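Local structure of Baccell_00856 (Bacteroides cellulosilyticus DSM 14838, 5MVH) at residues 337-340 with 341-344; 388-391 with 392-396. The protein is a beta-propeller glycoside hydrolase, probably a rhamnosidase that cleaves rhamnose-containing glycans. All coordinates share one frame; numbering follows the deposited sequence.

Contact 1 (337-340 with 341-344); sequences VVDG and GEIF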
ATOM      1  N   VAL A 337      -6.644   5.343  -7.345  1.00 13.35           N
ATOM      2  CA  VAL A 337      -7.989   5.518  -6.801  1.00 13.49           C
ATOM      3  C   VAL A 337      -8.985   5.618  -7.971  1.00 14.24           C
ATOM      4  O   VAL A 337      -8.633   6.077  -9.063  1.00 13.97           O
ATOM      5  CB  VAL A 337      -8.179   6.760  -5.889  1.00 13.10           C
ATOM      6  CG1 VAL A 337      -7.517   6.564  -4.528  1.00 12.82           C
ATOM      7  CG2 VAL A 337      -7.740   8.044  -6.573  1.00 13.09           C
ATOM      8  N   VAL A 338     -10.206   5.171  -7.708  1.00 14.40           N
ATOM      9  CA  VAL A 338     -11.244   5.090  -8.690  1.00 15.44           C
ATOM     10  C   VAL A 338     -12.510   5.830  -8.221  1.00 15.84           C
ATOM     11  O   VAL A 338     -12.886   5.767  -7.035  1.00 15.19           O
ATOM     12  CB  VAL A 338     -11.587   3.619  -8.970  1.00 15.60           C
ATOM     13  CG1 VAL A 338     -12.552   3.510 -10.144  1.00 16.04           C
ATOM     14  CG2 VAL A 338     -10.312   2.808  -9.206  1.00 16.67           C
ATOM     15  N   ASP A 339     -13.152   6.524  -9.162  1.00 17.09           N
ATOM     16  CA  ASP A 339     -14.480   7.144  -8.943  1.00 19.43           C
ATOM     17  C   ASP A 339     -15.361   6.800 -10.159  1.00 19.81           C
ATOM     18  O   ASP A 339     -15.291   7.464 -11.200  1.00 18.05           O
ATOM     19  CB  ASP A 339     -14.318   8.670  -8.774  1.00 20.41           C
ATOM     20  CG  ASP A 339     -15.613   9.399  -8.397  1.00 21.87           C
ATOM     21  OD1 ASP A 339     -16.673   8.781  -8.115  1.00 23.54           O
ATOM     22  OD2 ASP A 339     -15.530  10.645  -8.353  1.00 23.42           O
ATOM     23  N   GLY A 340     -16.165   5.748 -10.020  1.00 22.28           N
ATOM     24  CA  GLY A 340     -17.026   5.256 -11.094  1.00 23.79           C
ATOM     25  C   GLY A 340     -16.350   5.079 -12.452  1.00 26.36           C
ATOM     26  O   GLY A 340     -16.875   5.527 -13.463  1.00 33.71           O
ATOM     27  N   GLY A 341     -15.185   4.453 -12.498  1.00 25.31           N
ATOM     28  CA  GLY A 341     -14.448   4.334 -13.796  1.00 25.11           C
ATOM     29  C   GLY A 341     -13.521   5.484 -14.186  1.00 22.05           C
ATOM     30  O   GLY A 341     -12.716   5.331 -15.109  1.00 21.97           O
ATOM     31  N   GLU A 342     -13.624   6.626 -13.503  1.00 19.78           N
ATOM     32  CA  GLU A 342     -12.565   7.638 -13.533  1.00 18.67           C
ATOM     33  C   GLU A 342     -11.404   7.100 -12.680  1.00 16.88           C
ATOM     34  O   GLU A 342     -11.617   6.591 -11.564  1.00 16.38           O
ATOM     35  CB  GLU A 342     -13.063   8.989 -13.007  1.00 18.95           C
ATOM     36  CG  GLU A 342     -12.049  10.119 -13.152  1.00 19.95           C
ATOM     37  CD  GLU A 342     -12.499  11.418 -12.501  1.00 21.11           C
ATOM     38  OE1 GLU A 342     -13.564  11.447 -11.850  1.00 25.17           O
ATOM     39  OE2 GLU A 342     -11.796  12.423 -12.623  1.00 20.39           O
ATOM     40  N   ILE A 343     -10.194   7.151 -13.244  1.00 16.00           N
ATOM     41  CA  ILE A 343      -8.987   6.595 -12.627  1.00 15.40           C
ATOM     42  C   ILE A 343      -7.907   7.665 -12.442  1.00 14.13           C
ATOM     43  O   ILE A 343      -7.514   8.323 -13.410  1.00 14.23           O
ATOM     44  CB  ILE A 343      -8.308   5.499 -13.500  1.00 15.50           C
ATOM     45  CG1 ILE A 343      -9.312   4.479 -14.013  1.00 16.78           C
ATOM     46  CG2 ILE A 343      -7.229   4.768 -12.700  1.00 16.46           C
ATOM     47  CD1 ILE A 343     -10.036   3.735 -12.909  1.00 16.76           C
ATOM     48  N   PHE A 344      -7.404   7.778 -11.216  1.00 13.41           N
ATOM     49  CA  PHE A 344      -6.161   8.508 -10.928  1.00 13.51           C
ATOM     50  C   PHE A 344      -5.080   7.476 -10.648  1.00 12.69           C
ATOM     51  O   PHE A 344      -5.229   6.649  -9.737  1.00 11.44           O
ATOM     52  CB  PHE A 344      -6.334   9.403  -9.698  1.00 14.01           C
ATOM     53  CG  PHE A 344      -7.346  10.509  -9.868  1.00 15.00           C
ATOM     54  CD1 PHE A 344      -8.710  10.239  -9.820  1.00 15.80           C
ATOM     55  CD2 PHE A 344      -6.936  11.833 -10.026  1.00 16.05           C
ATOM     56  CE1 PHE A 344      -9.648  11.261  -9.954  1.00 16.41           C
ATOM     57  CE2 PHE A 344      -7.874  12.864 -10.144  1.00 16.77           C
ATOM     58  CZ  PHE A 344      -9.233  12.570 -10.118  1.00 16.24           C
TER
HETATM   59  O   HOH W   1     -13.389  12.162  -8.552  1.00 26.01           O
HETATM   60  O   HOH W   2     -15.913  10.358 -11.825  1.00 40.75           O
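Val337 and Phe344 face each other across a tight two-residue beta hairpin, a hydrogen-bonded antiparallel pair whose side chains lie on the same face of the sheet as those of Asp339 and Glu342. One methyl does the touching: Val337 CG2 rests 3.7 Å from Phe344 CB and approaches the ring obliquely. It sits there because Val337 chi1, -73°, tucks CG2 between the backbone N and the carbonyl carbon. On the other face Val338 and Ile343, the non-hydrogen-bonded pair, lie alongside and point the same way. The end of Ile343 bends back so that CD1 reaches both valine methyls, 3.7 Å from Val338 CG1. Beta-branched residues suit these extended, buried positions.

Four backbone bonds hold the ladder, two at each hydrogen-bonded pair. Asp339 N to Glu342 O is short (2.9 Å) and nearly straight at hydrogen; in the reverse direction Glu342 N reaches Asp339 O from above the carbonyl plane, as the type I' turn brings it round. Gly340 and Gly341 both take positive phi, and a CB on Gly341 would fall 2.4 Å from Gly340 O, a clash.

Next to the turn, Asp339 and Glu342 bring two carboxylates together, OD2 to OE1 4.1 Å, their planes 19° apart. Glu342 reaches out as an extended chain, and its OE2 is hydrogen-bonded to His360 NE2. A water donates to Asp339 OD2 at 2.6 Å and weakly to Glu342 OE1; a second stands 2.6 Å from Glu342 OE1 and also touches Asp339 O. The chemistry thus divides along the hairpin: apolar pairs seal its buried end, while at the turn water and His360 probably offset the closeness of two acidic groups.

Contact 2 (388-391 with 392-396); sequences TELW and KQKRR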
ATOM      1  N   THR A 388      -6.054   6.738   2.107  1.00 11.51           N
ATOM      2  CA  THR A 388      -7.112   5.825   1.629  1.00 12.02           C
ATOM      3  C   THR A 388      -8.491   6.252   2.145  1.00 12.32           C
ATOM      4  O   THR A 388      -9.472   6.189   1.422  1.00 12.68           O
ATOM      5  CB  THR A 388      -6.880   4.364   2.070  1.00 12.31           C
ATOM      6  OG1 THR A 388      -6.784   4.308   3.493  1.00 12.43           O
ATOM      7  CG2 THR A 388      -5.646   3.799   1.435  1.00 13.26           C
ATOM      8  N   GLU A 389      -8.554   6.750   3.373  1.00 13.32           N
ATOM      9  CA  GLU A 389      -9.867   7.019   4.012  1.00 14.22           C
ATOM     10  C   GLU A 389     -10.482   8.334   3.544  1.00 13.59           C
ATOM     11  O   GLU A 389     -11.721   8.441   3.373  1.00 13.67           O
ATOM     12  CB  GLU A 389      -9.724   6.936   5.531  1.00 14.33           C
ATOM     13  CG  GLU A 389      -9.085   5.617   5.976  1.00 15.21           C
ATOM     14  CD  GLU A 389      -9.784   4.444   5.341  1.00 16.27           C
ATOM     15  OE1 GLU A 389     -10.965   4.278   5.687  1.00 15.83           O
ATOM     16  OE2 GLU A 389      -9.199   3.732   4.467  1.00 15.60           O
ATOM     17  N   LEU A 390      -9.627   9.327   3.310  1.00 13.71           N
ATOM     18  CA  LEU A 390     -10.064  10.594   2.687  1.00 13.51           C
ATOM     19  C   LEU A 390     -10.726  10.386   1.328  1.00 13.56           C
ATOM     20  O   LEU A 390     -11.735  11.028   1.019  1.00 14.36           O
ATOM     21  CB  LEU A 390      -8.887  11.531   2.497  1.00 13.65           C
ATOM     22  CG  LEU A 390      -9.239  12.945   2.035  1.00 13.72           C
ATOM     23  CD1 LEU A 390     -10.209  13.598   3.019  1.00 13.65           C
ATOM     24  CD2 LEU A 390      -7.967  13.759   1.924  1.00 13.79           C
ATOM     25  N   TRP A 391     -10.157   9.500   0.523  1.00 12.88           N
ATOM     26  CA  TRP A 391     -10.698   9.221  -0.777  1.00 12.70           C
ATOM     27  C   TRP A 391     -12.060   8.551  -0.615  1.00 12.41           C
ATOM     28  O   TRP A 391     -13.026   8.967  -1.252  1.00 12.00           O
ATOM     29  CB  TRP A 391      -9.769   8.332  -1.615  1.00 12.95           C
ATOM     30  CG  TRP A 391     -10.388   8.020  -2.928  1.00 13.39           C
ATOM     31  CD1 TRP A 391     -10.976   6.838  -3.314  1.00 13.69           C
ATOM     32  CD2 TRP A 391     -10.565   8.921  -4.010  1.00 13.19           C
ATOM     33  NE1 TRP A 391     -11.449   6.940  -4.590  1.00 13.47           N
ATOM     34  CE2 TRP A 391     -11.215   8.210  -5.041  1.00 13.73           C
ATOM     35  CE3 TRP A 391     -10.184  10.238  -4.241  1.00 13.56           C
ATOM     36  CZ2 TRP A 391     -11.500   8.788  -6.277  1.00 14.07           C
ATOM     37  CZ3 TRP A 391     -10.471  10.815  -5.450  1.00 13.57           C
ATOM     38  CH2 TRP A 391     -11.144  10.093  -6.456  1.00 14.11           C
ATOM     39  N   LYS A 392     -12.143   7.544   0.251  1.00 13.60           N
ATOM     40  CA  LYS A 392     -13.415   6.839   0.516  1.00 15.05           C
ATOM     41  C   LYS A 392     -14.532   7.740   1.051  1.00 16.99           C
ATOM     42  O   LYS A 392     -15.690   7.646   0.600  1.00 17.60           O
ATOM     43  CB  LYS A 392     -13.237   5.727   1.548  1.00 15.58           C
ATOM     44  CG  LYS A 392     -12.453   4.546   1.049  1.00 16.25           C
ATOM     45  CD  LYS A 392     -12.232   3.529   2.156  1.00 17.48           C
ATOM     46  CE  LYS A 392     -10.941   2.783   1.920  1.00 17.85           C
ATOM     47  NZ  LYS A 392     -10.581   1.846   3.032  1.00 19.19           N
ATOM     48  N   GLN A 393     -14.177   8.565   2.030  1.00 17.56           N
ATOM     49  CA  GLN A 393     -15.117   9.400   2.769  1.00 19.58           C
ATOM     50  C   GLN A 393     -15.452  10.751   2.081  1.00 19.63           C
ATOM     51  O   GLN A 393     -16.562  11.279   2.268  1.00 19.36           O
ATOM     52  CB  GLN A 393     -14.576   9.655   4.178  1.00 20.87           C
ATOM     53  CG  GLN A 393     -14.590   8.418   5.061  1.00 22.19           C
ATOM     54  CD  GLN A 393     -13.799   8.553   6.351  1.00 23.81           C
ATOM     55  OE1 GLN A 393     -13.563   9.646   6.848  1.00 25.77           O
ATOM     56  NE2 GLN A 393     -13.380   7.413   6.904  1.00 23.59           N
ATOM     57  N   LYS A 394     -14.506  11.306   1.320  1.00 18.22           N
ATOM     58  CA  LYS A 394     -14.663  12.649   0.738  1.00 19.15           C
ATOM     59  C   LYS A 394     -14.305  12.789  -0.743  1.00 17.61           C
ATOM     60  O   LYS A 394     -14.448  13.883  -1.313  1.00 16.23           O
ATOM     61  CB  LYS A 394     -13.866  13.660   1.570  1.00 20.72           C
ATOM     62  CG  LYS A 394     -14.177  13.674   3.061  1.00 22.69           C
ATOM     63  CD  LYS A 394     -13.772  14.995   3.705  1.00 26.15           C
ATOM     64  CE  LYS A 394     -14.214  15.137   5.155  1.00 28.97           C
ATOM     65  NZ  LYS A 394     -15.667  14.828   5.333  1.00 30.45           N
ATOM     66  N   ARG A 395     -13.855  11.706  -1.390  1.00 16.19           N
ATOM     67  CA  ARG A 395     -13.380  11.770  -2.781  1.00 15.67           C
ATOM     68  C   ARG A 395     -12.325  12.867  -3.013  1.00 15.36           C
ATOM     69  O   ARG A 395     -12.321  13.561  -4.040  1.00 13.83           O
ATOM     70  CB  ARG A 395     -14.565  11.930  -3.761  1.00 16.37           C
ATOM     71  CG  ARG A 395     -15.468  10.720  -3.774  1.00 17.18           C
ATOM     72  CD  ARG A 395     -14.904   9.631  -4.663  1.00 17.53           C
ATOM     73  NE  ARG A 395     -15.786   8.466  -4.743  1.00 17.78           N
ATOM     74  CZ  ARG A 395     -15.781   7.405  -3.937  1.00 19.31           C
ATOM     75  NH1 ARG A 395     -14.941   7.304  -2.910  1.00 19.88           N
ATOM     76  NH2 ARG A 395     -16.641   6.410  -4.164  1.00 20.39           N
ATOM     77  N   ARG A 396     -11.420  12.993  -2.056  1.00 15.18           N
ATOM     78  CA  ARG A 396     -10.244  13.843  -2.208  1.00 15.36           C
ATOM     79  C   ARG A 396      -9.007  12.956  -2.126  1.00 14.47           C
ATOM     80  O   ARG A 396      -8.953  12.006  -1.326  1.00 14.14           O
ATOM     81  CB  ARG A 396     -10.239  14.945  -1.158  1.00 17.07           C
ATOM     82  CG  ARG A 396     -11.439  15.893  -1.277  1.00 19.85           C
ATOM     83  CD  ARG A 396     -11.572  16.766  -0.028  1.00 21.83           C
ATOM     84  NE  ARG A 396     -10.519  17.761   0.011  1.00 24.49           N
ATOM     85  CZ  ARG A 396     -10.203  18.539   1.055  1.00 28.96           C
ATOM     86  NH1 ARG A 396     -10.843  18.454   2.224  1.00 30.70           N
ATOM     87  NH2 ARG A 396      -9.212  19.423   0.923  1.00 29.72           N
TER
HETATM   88  O   HOH W   3     -13.441   5.053   5.304  1.00 34.32           O
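The short helix 388-394, which unwinds where Arg395 takes a positive phi of 52°, is a rarity in this mostly beta protein. Along it Glu389 and Lys392 lie side by side, pointing the same way. Glu389 bends at chi2 (-50°), which folds its carboxylate back so that OE2 meets Lys392 NZ at 2.7 Å through the syn lone pair; the anti lone pair takes Thr388 OG1, also at 2.7 Å. The other oxygen, OE1, accepts from a water that in turn receives Gln393 NE2. Putting an alanine at Glu389 would probably leave Lys392 NZ without its carboxylate mate and Thr388 OG1 without this acceptor.

At the exit Trp391 O is gripped twice, by Arg395 N at 2.9 Å and Arg395 NH1 at 3.0 Å, which reach it from opposite faces of the carbonyl plane. The guanidinium lies 20° from parallel to the indole, and Arg395 CD sits over the six-membered ring, 4.1 Å from its centroid, in a CH-pi contact. Leu390 CG packs against Arg396 CB at 3.9 Å, while Leu390 CD1 touches the aliphatic part of Lys394.

Beyond the helix, Lys392 NZ bonds Val202 O and meets Tyr201, Arg395 pairs with Glu204, and Arg396 with Glu424. Glu389 rests on strands 45-48 and 141-148, and Trp391 on strands 335-339 and 397-402.

In the fold
Followed from the N terminus, the chain passes through several four-stranded antiparallel sheets before reaching contact 1, which closes the hairpin between the first two strands of the sheet 335-373. That sheet is completed by strands 357-361 and 369-373, after which the chain comes back to helix 388-394 and contact 2, then runs on into strand 397-402. The contacts are in series, neither nested nor crossing, with centres about 12 Å apart. They nevertheless touch: Val338 O lies 3.1 Å from Trp391 NE1, a probable hydrogen bond, and Val337 CB packs 3.5 Å from Trp391 CE2. The indole thereby joins the helix to the edge strand 335-339 of the propeller sheet.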